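Local coordinates for high potential iron-sulfur protein (Rhodothermus marinus, PDB 3H31) that probably carries single electrons in the aerobic respiratory chain by means of a [4Fe-4S] cluster held in a small domain, at residues S9-A13 / E14-M18. Numbering follows the deposited sequence.
Sequences SGLTA and EEIQM
A capping box formed by Thr12 and Glu15 opens helix 13-21 at the surface of this small iron-sulfur domain. Thr12 occupies the N-cap, and its OG1 accepts a hydrogen bond from Glu15 N at 3.1 Å, meeting an amide of the first turn. The side chain of Glu15 answers by reaching back to the cap: Thr12 N donates to Glu15 OE1 at 2.9 Å, nearly straight at 164° and on the anti lone pair of the carboxylate. Thr12 OG1 itself donates to Glu15 OE1, also at 2.9 Å, from above the carboxylate plane. The hydroxyl can both accept from the helix amide and donate to the carboxylate because OG1 sits between the backbone N and the carbonyl carbon (chi1 67°), which turns it to the two groups at once. A water bridges Gly10 O to Glu15 OE1, so this oxygen receives three bonds, an environment that would be expected to favour the charged carboxylate, as would the amino end of the helix.

Behind the cap the ordinary helical bonds take over, with Ile16 N donating to Thr12 O at 3.0 Å and Gln17 N to Ala13 O at 2.8 Å. An apolar contact closes the flank of the turn, where Leu11 CB rests on Ile16 CG1 at 3.7 Å. Leu11 and Glu15 cross at about a right angle, and both also touch Lys57, which links the turn to a loop distant in sequence, while Ile16 packs on Val8, just upstream of the cap; the Leu11 side chain remains about 11 Å from the cluster. Reciprocal bonding between the N-cap and the third residue after it, with a leucine-isoleucine contact bracketing the cap, is the signature of a capping box with a hydrophobic staple.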
ATOM      1  N   SER A   9       9.337  -6.230  -7.992  1.00  7.08           N
ATOM      2  CA  SER A   9      10.220  -7.261  -8.514  1.00  7.45           C
ATOM      3  C   SER A   9      10.507  -8.469  -7.590  1.00  7.22           C
ATOM      4  O   SER A   9      10.952  -9.480  -8.118  1.00  8.61           O
ATOM      5  CB  SER A   9      11.528  -6.574  -9.024  1.00  8.79           C
ATOM      6  OG  SER A   9      12.225  -5.983  -7.958  1.00  8.46           O
ATOM      7  N   GLY A  10      10.224  -8.347  -6.320  1.00  8.17           N
ATOM      8  CA  GLY A  10      10.410  -9.504  -5.464  1.00  7.56           C
ATOM      9  C   GLY A  10       9.197 -10.381  -5.312  1.00  7.25           C
ATOM     10  O   GLY A  10       9.189 -11.338  -4.533  1.00  8.08           O
ATOM     11  N   LEU A  11       8.116 -10.010  -6.024  1.00  6.02           N
ATOM     12  CA  LEU A  11       6.849 -10.709  -5.878  1.00  6.01           C
ATOM     13  C   LEU A  11       6.658 -11.697  -7.035  1.00  5.85           C
ATOM     14  O   LEU A  11       7.126 -11.496  -8.131  1.00  6.49           O
ATOM     15  CB  LEU A  11       5.690  -9.694  -5.931  1.00  6.69           C
ATOM     16  CG  LEU A  11       5.732  -8.649  -4.802  1.00  8.28           C
ATOM     17  CD1 LEU A  11       4.469  -7.821  -4.889  1.00  9.17           C
ATOM     18  CD2 LEU A  11       5.953  -9.208  -3.416  1.00  9.21           C
ATOM     19  N   THR A  12       5.921 -12.729  -6.720  1.00  6.18           N
ATOM     20  CA  THR A  12       5.443 -13.656  -7.722  1.00  6.56           C
ATOM     21  C   THR A  12       4.417 -12.983  -8.634  1.00  6.32           C
ATOM     22  O   THR A  12       3.767 -12.020  -8.239  1.00  6.16           O
ATOM     23  CB  THR A  12       4.786 -14.913  -7.067  1.00  7.19           C
ATOM     24  OG1 THR A  12       3.579 -14.526  -6.392  1.00  7.98           O
ATOM     25  CG2 THR A  12       5.719 -15.629  -6.150  1.00  7.94           C
ATOM     26  N   ALA A  13       4.235 -13.537  -9.805  1.00  6.21           N
ATOM     27  CA  ALA A  13       3.206 -12.998 -10.707  1.00  6.23           C
ATOM     28  C   ALA A  13       1.862 -12.950 -10.019  1.00  5.52           C
ATOM     29  O   ALA A  13       1.107 -11.967 -10.164  1.00  6.08           O
ATOM     30  CB  ALA A  13       3.123 -13.795 -11.995  1.00  8.81           C
ATOM     31  N   GLU A  14       1.502 -14.022  -9.280  1.00  5.70           N
ATOM     32  CA  GLU A  14       0.192 -14.041  -8.645  1.00  6.16           C
ATOM     33  C   GLU A  14       0.080 -12.959  -7.579  1.00  5.51           C
ATOM     34  O   GLU A  14      -0.999 -12.411  -7.388  1.00  6.61           O
ATOM     35  CB  GLU A  14      -0.094 -15.404  -8.073  1.00  6.09           C
ATOM     36  CG  GLU A  14      -0.408 -16.451  -9.097  1.00  7.14           C
ATOM     37  CD  GLU A  14      -0.614 -17.842  -8.589  1.00  8.59           C
ATOM     38  OE1 GLU A  14      -1.092 -17.980  -7.455  1.00  8.96           O
ATOM     39  OE2 GLU A  14      -0.449 -18.823  -9.391  1.00 11.97           O
ATOM     40  N   GLU A  15       1.134 -12.698  -6.842  1.00  5.77           N
ATOM     41  CA  GLU A  15       1.057 -11.630  -5.848  1.00  6.01           C
ATOM     42  C   GLU A  15       0.880 -10.254  -6.502  1.00  5.32           C
ATOM     43  O   GLU A  15       0.134  -9.399  -6.014  1.00  5.69           O
ATOM     44  CB  GLU A  15       2.285 -11.636  -4.954  1.00  6.94           C
ATOM     45  CG  GLU A  15       2.376 -12.785  -3.988  1.00  9.16           C
ATOM     46  CD  GLU A  15       3.751 -12.975  -3.373  1.00 10.65           C
ATOM     47  OE1 GLU A  15       4.725 -13.137  -4.140  1.00 10.57           O
ATOM     48  OE2 GLU A  15       3.867 -13.071  -2.137  1.00 22.26           O
ATOM     49  N   ILE A  16       1.572 -10.047  -7.637  1.00  5.16           N
ATOM     50  CA  ILE A  16       1.403  -8.803  -8.395  1.00  5.31           C
ATOM     51  C   ILE A  16      -0.025  -8.717  -8.900  1.00  4.97           C
ATOM     52  O   ILE A  16      -0.652  -7.629  -8.848  1.00  5.77           O
ATOM     53  CB  ILE A  16       2.435  -8.710  -9.542  1.00  5.01           C
ATOM     54  CG1 ILE A  16       3.837  -8.716  -8.987  1.00  5.64           C
ATOM     55  CG2 ILE A  16       2.154  -7.476 -10.351  1.00  6.85           C
ATOM     56  CD1 ILE A  16       4.908  -8.908 -10.015  1.00  6.53           C
ATOM     57  N   GLN A  17      -0.574  -9.802  -9.387  1.00  5.12           N
ATOM     58  CA  GLN A  17      -1.953  -9.808  -9.863  1.00  5.87           C
ATOM     59  C   GLN A  17      -2.925  -9.411  -8.772  1.00  6.45           C
ATOM     60  O   GLN A  17      -3.889  -8.680  -9.043  1.00  6.54           O
ATOM     61  CB  GLN A  17      -2.334 -11.185 -10.397  1.00  6.49           C
ATOM     62  CG  GLN A  17      -1.659 -11.533 -11.677  1.00  6.92           C
ATOM     63  CD  GLN A  17      -1.661 -12.982 -12.068  1.00  8.13           C
ATOM     64  OE1 GLN A  17      -2.374 -13.829 -11.497  1.00 11.58           O
ATOM     65  NE2 GLN A  17      -0.844 -13.412 -12.979  1.00 16.98           N
ATOM     66  N   MET A  18      -2.716  -9.807  -7.518  1.00  7.18           N
ATOM     67  CA  MET A  18      -3.613  -9.359  -6.444  1.00  8.68           C
ATOM     68  C   MET A  18      -3.519  -7.890  -6.231  1.00  7.92           C
ATOM     69  O   MET A  18      -4.576  -7.237  -6.116  1.00  9.10           O
ATOM     70  CB  MET A  18      -3.361 -10.091  -5.110  1.00  9.26           C
ATOM     71  CG  MET A  18      -4.428  -9.708  -4.055  1.00 10.13           C
ATOM     72  SD  MET A  18      -4.362 -10.365  -2.452  1.00 10.41           S
ATOM     73  CE  MET A  18      -4.847 -12.025  -2.767  1.00 10.76           C
TER
HETATM   74  O   HOH W   1       7.544 -13.295  -3.472  1.00  9.55           O